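Long-range contacts in Ice-binding protein isoform1a (Antarctomyces psychrotrophicus, PDB 7BWX), which binds ice, probably by matching specific water molecules of the ice prism planes, and so acts as an antifreeze protein in an Antarctic fungus: residues 34-39 with 53-58; 21-26 with 40-45; 189-194 with 202-207; 25-30 with 47-52; 11-16 with 64-69. The protein carries 1 engineered substitution. All blocks are in the same frame, centred on the assembly; numbering follows the deposited sequence.

Overall arrangement
All five contacts belong to a right-handed beta-solenoid with a helix along its side. Interactions 1, 2 and 4 lie together toward one end, where 21-30 runs beside the loop 40-52 and strand 36-39 pairs with strand 56-58 of the next coil; they are partly exposed. Interactions 2 and 4 share V25 and A26, and M37 of interaction 1 packs on I44 of one and F47 of the other. Interaction 3, mostly apolar with a single backbone bond, has its centre about 6 Å from the centre of the chain. Interaction 2 is held by the carbonyls of P22, in a turn, and V25, at the start of a strand; interaction 4 by ring and proline packing; interaction 5 by one aspartate bond and close-packed alanines.

Interaction 1: 34-39 with 53-58; sequences NGDMGT and TGQLHI
D36 and Q55 lie side by side and point the same way, yet it is the backbone of Q55 that the carboxylate grips. OD1 of D36 turns onto Q55 N at 2.7 Å in a nearly straight bond, the N-H arriving 39° above the carboxylate plane. OD2 takes S16 OG and a water, so both oxygens of this short acid find donors; that water also meets H57 NE2, in the plane of the imidazole, and more weakly Q55 OE1. The other ring nitrogen, ND1, is hydrogen-bonded to D60 OD2, so both nitrogens have partners. Strands 36-39 and 56-58 run parallel, 7° apart, as neighbouring coils of a beta-solenoid do, with H57 N bonded to M37 O at 2.8 Å and M37 N to Q55 O at 3.1 Å. On the face opposite H57, M37 and L56 run alongside each other. M37 has CG anti to the backbone N (chi1 -176°) and bends at its thioether, which lays CE 3.7 Å from L56 CD1. G38, paired with H57 across the strands, leaves room for H57 O, 3.0 Å from its CA. Farther along, I58 CG2 touches T39 OG1 at 3.4 Å, a hydroxyl already bonded to T42 O.

Interaction 2: 21-26 with 40-45; sequences APQGVA and TGTSIT
T40 meets P22 with its hydroxyl. Starting from CB, which lies 4.1 Å from P22 CA, the side chain divides into two branches. Its OG1 stands between the backbone N and the carbonyl carbon (chi1 57°), touches P22 CB at 3.2 Å and donates to P22 O at 3.2 Å. The hydroxyl reaches that oxygen from the side, at a C=O angle of 95°, tilted out of the carbonyl plane. CG2, the other branch, rests more loosely beside the proline ring and also touches F67. A threonine suits the spot because one branch bonds while the other packs. T40 N adds a weak bond to the same P22 O, and a water donates to it as well, so three donors converge on one carbonyl of the type I turn that runs from A21 to G24. The water continues to T42 OG1, tying the two loops together. T42 CG2 presses on G24 CA at 3.5 Å; a side chain at G24 would collide with this methyl, and the phi of G24 is one that only glycine takes easily. Beyond the turn, V25 O accepts T45 N at 2.9 Å, nearly straight, and I44 CA adds a C-H···O contact. The V25 and I44 side chains meet only loosely, through CB and CG2. In the solenoid the turn is covered on one side by F67 of helix 61-79, while V25 and I44 reach M37 of strand 36-39 and V25 also rests on L199 of strand 197-200.

Interaction 3: 189-194 with 202-207; sequences GALLAG and NTVTVQ
V204 sets CG1 anti to the backbone N (chi1 -179°), which directs this methyl onto G189 O at 3.8 Å and leaves CG2 for L191. In L191, CG is anti to the carbonyl carbon (chi1 -54°) and the chain then runs on extended, carrying CD1 to 4.1 Å from V204 CG2, the two side chains crossing at a slant. V206 adds its CG2, 3.7 Å from G189 O. G189 is where the chain turns a corner between two faces of the right-handed solenoid, and its backbone angles are ones that glycine takes easily. V206 CA stands 4.7 Å from G189 CA and gives a C-H···O contact to G189 O. Beside it, G189 N donates to T205 O at 3.0 Å, with the donor 44° above the carbonyl plane rather than on a lone pair. V204 also reaches I187 and I33, and L191 reaches I179 and V173, so this pair belongs to the packed interior of the coils. One backbone bond fixes the corner against the next coil, while V204, V206 and L191 pack beside it with carbon branches, which need no polar partner.

Interaction 4: 25-30 with 47-52; sequences VANAGA and FPPGLI
F47 turns its ring under N27. The ring carbon CE1 lies 3.5 Å from N27 CB, and N27 CG stands over one ring face, the amide and ring planes 36° apart. N27, with CG anti to its backbone N (chi1 178°), extends across the ring at about a right angle to the F47 side chain. V25 comes instead to the ring edge, CG1 4.0 Å from CE1, near the ring plane. A flat aromatic group fits here, offering a face to N27 and an edge to V25. P48 carries the chain onward through cis peptide bonds, one before it and one before P49, which bend it sharply round. P49 then points at the opposite segment and sets CG 3.3 Å from G29 O and CB 3.8 Å from it, a ring of carbons laid against a carbonyl. G50 passes close to the end of N27 without a side chain in the way. G29 likewise suits its place, its phi of 73° being easy for glycine. L51 CA lies at the F47 ring edge, and strand 51-52 begins there. In the solenoid this turn sits at the end of strand 25-28, and N27 and F47 reach L199 of the adjoining strand 197-200, while F47 and I52 also touch M37 of strand 36-39.

Interaction 5: 11-16 with 64-69; sequences LGAASS and TQAFAD
D69 reaches from the helix to the backbone of A13, and this carries the polar part of the contact. A first torsion of -69°, with CG opposite the carbonyl carbon, brings OD2 to A13 N, which it accepts at 2.7 Å in an almost straight bond on its anti lone pair. OD1 is held within the helix: it lies close to the amide plane of Q65, whose NE2 donates to it at 2.8 Å from above the carboxylate plane. Q65 thereby steadies the acid that grips the loop, and its CG also rests 4.0 Å from A13 CB. G12 suits its position by having no CB, since one would run into D69 OD2. Segment 64-69 belongs to helix 61-79, which packs along the side of the beta-solenoid characteristic of this ice-binding family, and the 3-10 turn at 13-14 docks on it. The apolar pairs are alanines, A66 CB lying 4.2 Å from A13 CB and 4.3 Å from A14 CB; such short side chains let loop and helix lie close. Other carbons pack against carbonyls: A14 CB on A66 O at 3.5 Å, A66 CB on A13 O at 3.7 Å, and D69 CB on L11 O. A66 also touches F17, and the L11 side chain touches N172 and I174.

Interaction 1: 34-39 with 53-58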
# COMPACT_ATOMS: atom_id res chain seq x y z
N ASN A 34 13.00 -2.07 -2.80
CA ASN A 34 13.22 -3.23 -3.69
C ASN A 34 12.09 -3.28 -4.70
O ASN A 34 11.13 -4.04 -4.55
CB ASN A 34 13.38 -4.56 -2.93
CG ASN A 34 14.55 -4.53 -1.99
OD1 ASN A 34 15.66 -4.18 -2.40
ND2 ASN A 34 14.29 -4.83 -0.71
N GLY A 35 12.20 -2.44 -5.72
CA GLY A 35 11.15 -2.18 -6.70
C GLY A 35 11.49 -0.92 -7.47
O GLY A 35 12.50 -0.29 -7.18
N ASP A 36 10.63 -0.56 -8.39
CA ASP A 36 10.78 0.66 -9.19
C ASP A 36 10.27 1.82 -8.36
O ASP A 36 9.48 1.61 -7.39
CB ASP A 36 10.01 0.51 -10.50
CG ASP A 36 10.55 -0.55 -11.44
OD1 ASP A 36 11.69 -1.00 -11.25
OD2 ASP A 36 9.81 -0.89 -12.38
N MET A 37 10.70 3.03 -8.69
CA MET A 37 10.22 4.26 -8.04
C MET A 37 9.95 5.28 -9.13
O MET A 37 10.69 5.33 -10.14
CB MET A 37 11.23 4.83 -7.04
CG MET A 37 10.70 6.05 -6.31
SD MET A 37 11.63 6.28 -4.79
CE MET A 37 13.25 6.61 -5.47
N GLY A 38 8.84 6.01 -8.97
CA GLY A 38 8.56 7.04 -9.97
C GLY A 38 7.69 8.16 -9.47
O GLY A 38 7.02 8.04 -8.44
N THR A 39 7.67 9.21 -10.27
CA THR A 39 6.81 10.38 -10.11
C THR A 39 6.36 10.81 -11.51
O THR A 39 6.92 10.31 -12.48
CB THR A 39 7.58 11.53 -9.47
OG1 THR A 39 8.45 12.12 -10.44
CG2 THR A 39 8.43 11.10 -8.30
N THR A 53 16.54 -0.49 -5.80
CA THR A 53 17.25 -1.58 -6.48
C THR A 53 16.58 -1.80 -7.82
O THR A 53 17.12 -2.56 -8.58
CB THR A 53 17.26 -2.82 -5.57
OG1 THR A 53 15.91 -3.24 -5.35
CG2 THR A 53 17.91 -2.48 -4.26
N GLY A 54 15.39 -1.24 -8.05
CA GLY A 54 14.74 -1.40 -9.36
C GLY A 54 15.06 -0.20 -10.22
O GLY A 54 16.09 0.43 -10.02
N GLN A 55 14.14 0.19 -11.09
CA GLN A 55 14.39 1.30 -12.06
C GLN A 55 13.72 2.58 -11.54
O GLN A 55 12.59 2.51 -11.04
CB GLN A 55 13.83 0.91 -13.42
CG GLN A 55 14.63 -0.17 -14.14
CD GLN A 55 14.09 -0.38 -15.54
OE1 GLN A 55 13.43 -1.39 -15.81
NE2 GLN A 55 14.29 0.60 -16.41
N LEU A 56 14.37 3.71 -11.73
CA LEU A 56 13.82 5.03 -11.42
C LEU A 56 13.12 5.54 -12.69
O LEU A 56 13.68 5.47 -13.78
CB LEU A 56 15.01 5.87 -10.96
CG LEU A 56 14.72 7.18 -10.28
CD1 LEU A 56 13.69 7.06 -9.16
CD2 LEU A 56 16.04 7.75 -9.76
N HIS A 57 11.86 5.94 -12.58
CA HIS A 57 11.10 6.47 -13.73
C HIS A 57 10.54 7.82 -13.31
O HIS A 57 9.45 7.86 -12.72
CB HIS A 57 9.99 5.50 -14.14
CG HIS A 57 10.48 4.22 -14.72
ND1 HIS A 57 10.93 4.16 -16.03
CD2 HIS A 57 10.50 2.95 -14.23
CE1 HIS A 57 11.28 2.91 -16.31
NE2 HIS A 57 11.01 2.13 -15.22
N ILE A 58 11.32 8.87 -13.51
CA ILE A 58 10.84 10.25 -13.21
C ILE A 58 10.35 10.85 -14.52
O ILE A 58 11.17 11.31 -15.39
CB ILE A 58 11.91 11.08 -12.51
CG1 ILE A 58 12.46 10.35 -11.28
CG2 ILE A 58 11.34 12.44 -12.16
CD1 ILE A 58 13.58 11.06 -10.58
O HOH W 1 10.87 -0.58 -14.88

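Interaction 2: 21-26 with 40-45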
# COMPACT_ATOMS: atom_id res chain seq x y z
N ALA A 21 4.44 8.21 -6.84
CA ALA A 21 3.72 9.39 -6.34
C ALA A 21 3.90 10.50 -7.34
O ALA A 21 5.03 10.87 -7.64
CB ALA A 21 4.24 9.79 -5.01
N PRO A 22 2.79 11.11 -7.78
CA PRO A 22 2.92 12.13 -8.81
C PRO A 22 3.73 13.33 -8.30
O PRO A 22 4.59 13.85 -9.03
CB PRO A 22 1.48 12.49 -9.12
CG PRO A 22 0.67 11.98 -7.94
CD PRO A 22 1.42 10.79 -7.40
N GLN A 23 3.48 13.76 -7.07
CA GLN A 23 4.07 14.99 -6.53
C GLN A 23 5.27 14.70 -5.62
O GLN A 23 5.59 15.55 -4.75
CB GLN A 23 2.99 15.84 -5.85
CG GLN A 23 1.81 16.24 -6.74
CD GLN A 23 2.08 16.58 -8.18
OE1 GLN A 23 3.03 17.31 -8.54
NE2 GLN A 23 1.22 16.07 -9.04
N GLY A 24 5.96 13.58 -5.83
CA GLY A 24 7.32 13.39 -5.35
C GLY A 24 7.43 12.34 -4.25
O GLY A 24 6.39 11.95 -3.65
N VAL A 25 8.65 11.90 -4.00
CA VAL A 25 9.00 10.99 -2.89
C VAL A 25 10.07 11.73 -2.09
O VAL A 25 11.06 12.22 -2.71
CB VAL A 25 9.51 9.63 -3.39
CG1 VAL A 25 9.85 8.75 -2.21
CG2 VAL A 25 8.54 8.94 -4.30
N ALA A 26 9.83 11.94 -0.82
CA ALA A 26 10.73 12.66 0.09
C ALA A 26 11.20 11.64 1.13
O ALA A 26 10.36 11.21 1.91
CB ALA A 26 10.03 13.83 0.75
N THR A 40 5.46 11.77 -11.58
CA THR A 40 5.01 12.33 -12.87
C THR A 40 5.77 13.62 -13.18
O THR A 40 5.28 14.41 -14.00
CB THR A 40 3.49 12.45 -12.86
OG1 THR A 40 3.05 13.24 -11.76
CG2 THR A 40 2.83 11.09 -12.79
N GLY A 41 7.00 13.78 -12.68
CA GLY A 41 7.81 14.99 -13.00
C GLY A 41 8.47 15.59 -11.77
O GLY A 41 9.57 16.16 -11.88
N THR A 42 7.83 15.53 -10.62
CA THR A 42 8.42 16.05 -9.37
C THR A 42 9.71 15.28 -9.05
O THR A 42 9.74 14.05 -9.17
CB THR A 42 7.39 15.92 -8.25
OG1 THR A 42 6.21 16.61 -8.67
CG2 THR A 42 7.92 16.45 -6.93
N SER A 43 10.75 15.98 -8.61
CA SER A 43 12.04 15.40 -8.22
C SER A 43 11.86 14.60 -6.93
O SER A 43 10.87 14.85 -6.17
CB SER A 43 13.08 16.48 -8.06
OG SER A 43 12.78 17.21 -6.89
N ILE A 44 12.69 13.59 -6.74
CA ILE A 44 12.71 12.81 -5.47
C ILE A 44 13.80 13.43 -4.62
O ILE A 44 14.77 13.94 -5.20
CB ILE A 44 12.93 11.32 -5.76
CG1 ILE A 44 14.30 11.10 -6.40
CG2 ILE A 44 11.81 10.81 -6.66
CD1 ILE A 44 14.81 9.67 -6.33
N THR A 45 13.71 13.35 -3.30
CA THR A 45 14.79 13.84 -2.43
C THR A 45 15.12 12.76 -1.42
O THR A 45 14.22 11.96 -1.09
CB THR A 45 14.42 15.14 -1.70
OG1 THR A 45 13.22 14.93 -0.94
CG2 THR A 45 14.05 16.21 -2.67
O HOH W 2 4.82 15.86 -11.12

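Interaction 3: 189-194 with 202-207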
# COMPACT_ATOMS: atom_id res chain seq x y z
N GLY A 189 4.96 -5.27 -0.47
CA GLY A 189 3.88 -4.71 -1.29
C GLY A 189 4.36 -3.45 -1.96
O GLY A 189 5.51 -3.44 -2.47
N ALA A 190 3.56 -2.40 -1.92
CA ALA A 190 3.82 -1.19 -2.73
C ALA A 190 3.10 -0.00 -2.12
O ALA A 190 2.07 -0.21 -1.47
CB ALA A 190 3.39 -1.45 -4.14
N LEU A 191 3.66 1.19 -2.31
CA LEU A 191 3.08 2.47 -1.86
C LEU A 191 2.73 3.30 -3.10
O LEU A 191 3.66 3.84 -3.73
CB LEU A 191 4.08 3.19 -0.95
CG LEU A 191 4.57 2.37 0.24
CD1 LEU A 191 5.55 3.16 1.05
CD2 LEU A 191 3.45 1.85 1.11
N LEU A 192 1.44 3.31 -3.48
CA LEU A 192 0.96 3.99 -4.72
C LEU A 192 0.07 5.16 -4.30
O LEU A 192 -1.13 4.96 -3.96
CB LEU A 192 0.21 2.96 -5.57
CG LEU A 192 0.95 1.66 -5.88
CD1 LEU A 192 0.11 0.79 -6.78
CD2 LEU A 192 2.29 1.89 -6.54
N ALA A 193 0.67 6.34 -4.23
CA ALA A 193 0.07 7.56 -3.65
C ALA A 193 -0.57 8.40 -4.74
O ALA A 193 -0.11 8.30 -5.90
CB ALA A 193 1.07 8.38 -2.91
N GLY A 194 -1.58 9.16 -4.37
CA GLY A 194 -2.21 10.13 -5.29
C GLY A 194 -1.57 11.50 -5.17
O GLY A 194 -1.88 12.37 -6.00
N ASN A 202 12.82 3.21 5.69
CA ASN A 202 11.84 2.13 5.42
C ASN A 202 12.46 1.06 4.54
O ASN A 202 13.48 1.28 3.86
CB ASN A 202 10.57 2.64 4.75
CG ASN A 202 9.99 3.78 5.54
OD1 ASN A 202 9.98 4.92 5.06
ND2 ASN A 202 9.51 3.46 6.73
N THR A 203 11.81 -0.10 4.51
CA THR A 203 12.11 -1.12 3.49
C THR A 203 10.80 -1.47 2.81
O THR A 203 9.86 -1.84 3.49
CB THR A 203 12.74 -2.39 4.05
OG1 THR A 203 13.85 -1.94 4.80
CG2 THR A 203 13.17 -3.36 2.97
N VAL A 204 10.77 -1.36 1.50
CA VAL A 204 9.60 -1.72 0.68
C VAL A 204 10.08 -2.72 -0.35
O VAL A 204 11.01 -2.41 -1.15
CB VAL A 204 9.01 -0.48 -0.02
CG1 VAL A 204 7.80 -0.88 -0.85
CG2 VAL A 204 8.74 0.63 0.96
N THR A 205 9.46 -3.88 -0.34
CA THR A 205 9.79 -4.95 -1.28
C THR A 205 8.55 -5.36 -2.08
O THR A 205 7.63 -5.99 -1.52
CB THR A 205 10.38 -6.15 -0.52
OG1 THR A 205 11.49 -5.68 0.22
CG2 THR A 205 10.78 -7.26 -1.48
N VAL A 206 8.60 -5.16 -3.38
CA VAL A 206 7.48 -5.53 -4.26
C VAL A 206 7.36 -7.06 -4.30
O VAL A 206 8.37 -7.70 -4.38
CB VAL A 206 7.65 -4.89 -5.65
CG1 VAL A 206 6.57 -5.34 -6.61
CG2 VAL A 206 7.67 -3.37 -5.53
N GLN A 207 6.15 -7.57 -4.28
CA GLN A 207 5.83 -9.02 -4.25
C GLN A 207 5.12 -9.41 -5.54
O GLN A 207 4.46 -8.56 -6.10
CB GLN A 207 4.92 -9.33 -3.06
CG GLN A 207 5.50 -8.87 -1.72
CD GLN A 207 6.77 -9.59 -1.37
OE1 GLN A 207 7.82 -9.00 -1.07
NE2 GLN A 207 6.71 -10.90 -1.42

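Interaction 4: 25-30 with 47-52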
# COMPACT_ATOMS: atom_id res chain seq x y z
N VAL A 25 8.65 11.90 -4.00
CA VAL A 25 9.00 10.99 -2.89
C VAL A 25 10.07 11.73 -2.09
O VAL A 25 11.06 12.22 -2.71
CB VAL A 25 9.51 9.63 -3.39
CG1 VAL A 25 9.85 8.75 -2.21
CG2 VAL A 25 8.54 8.94 -4.30
N ALA A 26 9.83 11.94 -0.82
CA ALA A 26 10.73 12.66 0.09
C ALA A 26 11.20 11.64 1.13
O ALA A 26 10.36 11.21 1.91
CB ALA A 26 10.03 13.83 0.75
N ASN A 27 12.49 11.33 1.14
CA ASN A 27 13.08 10.30 2.02
C ASN A 27 14.02 10.92 3.04
O ASN A 27 14.86 11.75 2.67
CB ASN A 27 13.84 9.25 1.19
CG ASN A 27 14.50 8.21 2.07
OD1 ASN A 27 15.76 8.19 2.27
ND2 ASN A 27 13.65 7.47 2.73
N ALA A 28 14.04 10.34 4.24
CA ALA A 28 15.11 10.50 5.24
C ALA A 28 15.65 9.11 5.56
O ALA A 28 14.87 8.14 5.57
CB ALA A 28 14.53 11.12 6.49
N GLY A 29 16.93 9.01 5.88
CA GLY A 29 17.53 7.76 6.36
C GLY A 29 17.73 6.69 5.33
O GLY A 29 17.52 6.87 4.08
N ALA A 30 18.18 5.55 5.86
CA ALA A 30 18.73 4.45 5.05
C ALA A 30 17.57 3.56 4.56
O ALA A 30 17.51 2.35 4.83
CB ALA A 30 19.75 3.69 5.90
N PHE A 47 17.68 10.39 -1.74
CA PHE A 47 18.35 9.25 -2.37
C PHE A 47 19.65 9.74 -3.00
O PHE A 47 19.60 10.26 -4.11
CB PHE A 47 17.43 8.61 -3.41
CG PHE A 47 16.14 8.07 -2.86
CD1 PHE A 47 15.06 8.90 -2.67
CD2 PHE A 47 16.01 6.72 -2.55
CE1 PHE A 47 13.86 8.41 -2.16
CE2 PHE A 47 14.81 6.22 -2.04
CZ PHE A 47 13.75 7.08 -1.82
N PRO A 48 20.85 9.60 -2.38
CA PRO A 48 21.06 8.98 -1.06
C PRO A 48 20.62 9.86 0.09
O PRO A 48 20.38 11.07 -0.11
CB PRO A 48 22.60 8.74 -1.03
CG PRO A 48 23.14 9.85 -1.88
CD PRO A 48 22.12 10.01 -2.99
N PRO A 49 20.47 9.35 1.33
CA PRO A 49 20.92 8.00 1.75
C PRO A 49 20.00 6.82 1.41
O PRO A 49 20.41 5.67 1.49
CB PRO A 49 21.03 8.18 3.28
CG PRO A 49 19.91 9.15 3.58
CD PRO A 49 20.03 10.17 2.47
N GLY A 50 18.79 7.09 0.94
CA GLY A 50 17.92 6.05 0.42
C GLY A 50 18.51 5.41 -0.80
O GLY A 50 19.30 6.05 -1.52
N LEU A 51 18.09 4.19 -1.08
CA LEU A 51 18.39 3.66 -2.42
C LEU A 51 17.28 2.79 -2.96
O LEU A 51 16.40 2.32 -2.20
CB LEU A 51 19.71 2.92 -2.35
CG LEU A 51 19.76 1.65 -1.54
CD1 LEU A 51 19.45 0.46 -2.40
CD2 LEU A 51 21.19 1.48 -1.06
N ILE A 52 17.30 2.62 -4.26
CA ILE A 52 16.31 1.74 -4.91
C ILE A 52 17.08 0.72 -5.72
O ILE A 52 18.11 1.08 -6.31
CB ILE A 52 15.28 2.52 -5.73
CG1 ILE A 52 15.61 2.57 -7.20
CG2 ILE A 52 15.06 3.90 -5.17
CD1 ILE A 52 14.43 2.95 -8.01

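Interaction 5: 11-16 with 64-69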
# COMPACT_ATOMS: atom_id res chain seq x y z
N LEU A 11 -3.00 -3.77 -11.63
CA LEU A 11 -2.21 -2.54 -11.37
C LEU A 11 -1.49 -2.12 -12.65
O LEU A 11 -0.84 -1.08 -12.63
CB LEU A 11 -1.20 -2.77 -10.25
CG LEU A 11 -1.79 -2.99 -8.86
CD1 LEU A 11 -0.69 -3.21 -7.85
CD2 LEU A 11 -2.65 -1.84 -8.45
N GLY A 12 -1.58 -2.93 -13.72
CA GLY A 12 -0.96 -2.61 -15.01
C GLY A 12 0.50 -2.24 -14.85
O GLY A 12 1.28 -2.97 -14.19
N ALA A 13 0.92 -1.09 -15.37
CA ALA A 13 2.33 -0.71 -15.35
C ALA A 13 2.76 -0.31 -13.93
O ALA A 13 3.98 -0.22 -13.74
CB ALA A 13 2.64 0.39 -16.33
N ALA A 14 1.84 -0.09 -13.00
CA ALA A 14 2.20 0.24 -11.59
C ALA A 14 2.70 -1.01 -10.85
O ALA A 14 3.25 -0.87 -9.75
CB ALA A 14 1.03 0.86 -10.88
N SER A 15 2.53 -2.21 -11.42
CA SER A 15 2.75 -3.48 -10.67
C SER A 15 4.23 -3.66 -10.26
O SER A 15 4.45 -4.38 -9.29
CB SER A 15 2.26 -4.68 -11.46
OG SER A 15 3.19 -4.91 -12.51
N SER A 16 5.19 -3.00 -10.91
CA SER A 16 6.62 -3.14 -10.60
C SER A 16 7.12 -2.08 -9.61
O SER A 16 8.33 -2.15 -9.21
CB SER A 16 7.38 -3.14 -11.87
OG SER A 16 7.34 -1.84 -12.48
N THR A 64 4.06 7.77 -16.49
CA THR A 64 2.72 8.26 -16.87
C THR A 64 1.73 7.10 -16.91
O THR A 64 0.61 7.21 -16.31
CB THR A 64 2.73 8.99 -18.20
OG1 THR A 64 3.54 10.15 -17.97
CG2 THR A 64 1.35 9.41 -18.65
N GLN A 65 2.11 6.00 -17.55
CA GLN A 65 1.19 4.84 -17.68
C GLN A 65 0.99 4.20 -16.29
O GLN A 65 -0.15 3.84 -15.96
CB GLN A 65 1.71 3.81 -18.68
CG GLN A 65 0.70 2.70 -18.99
CD GLN A 65 -0.53 3.25 -19.67
OE1 GLN A 65 -0.43 3.79 -20.75
NE2 GLN A 65 -1.68 3.23 -19.01
N ALA A 66 2.05 4.11 -15.50
CA ALA A 66 1.96 3.52 -14.14
C ALA A 66 1.03 4.36 -13.27
O ALA A 66 0.12 3.80 -12.58
CB ALA A 66 3.33 3.38 -13.50
N PHE A 67 1.18 5.69 -13.30
CA PHE A 67 0.30 6.53 -12.48
C PHE A 67 -1.15 6.36 -12.93
O PHE A 67 -2.07 6.17 -12.08
CB PHE A 67 0.74 7.99 -12.48
CG PHE A 67 -0.15 8.79 -11.59
CD1 PHE A 67 -0.11 8.59 -10.22
CD2 PHE A 67 -1.08 9.66 -12.12
CE1 PHE A 67 -0.98 9.26 -9.40
CE2 PHE A 67 -1.93 10.37 -11.28
CZ PHE A 67 -1.90 10.14 -9.93
N ALA A 68 -1.40 6.47 -14.22
CA ALA A 68 -2.78 6.31 -14.75
C ALA A 68 -3.31 4.95 -14.28
O ALA A 68 -4.43 4.88 -13.79
CB ALA A 68 -2.76 6.34 -16.24
N ASP A 69 -2.52 3.90 -14.41
CA ASP A 69 -2.95 2.53 -14.03
C ASP A 69 -3.24 2.47 -12.53
O ASP A 69 -4.19 1.79 -12.15
CB ASP A 69 -1.93 1.48 -14.47
CG ASP A 69 -1.86 1.29 -16.01
OD1 ASP A 69 -2.76 1.85 -16.77
OD2 ASP A 69 -0.92 0.58 -16.46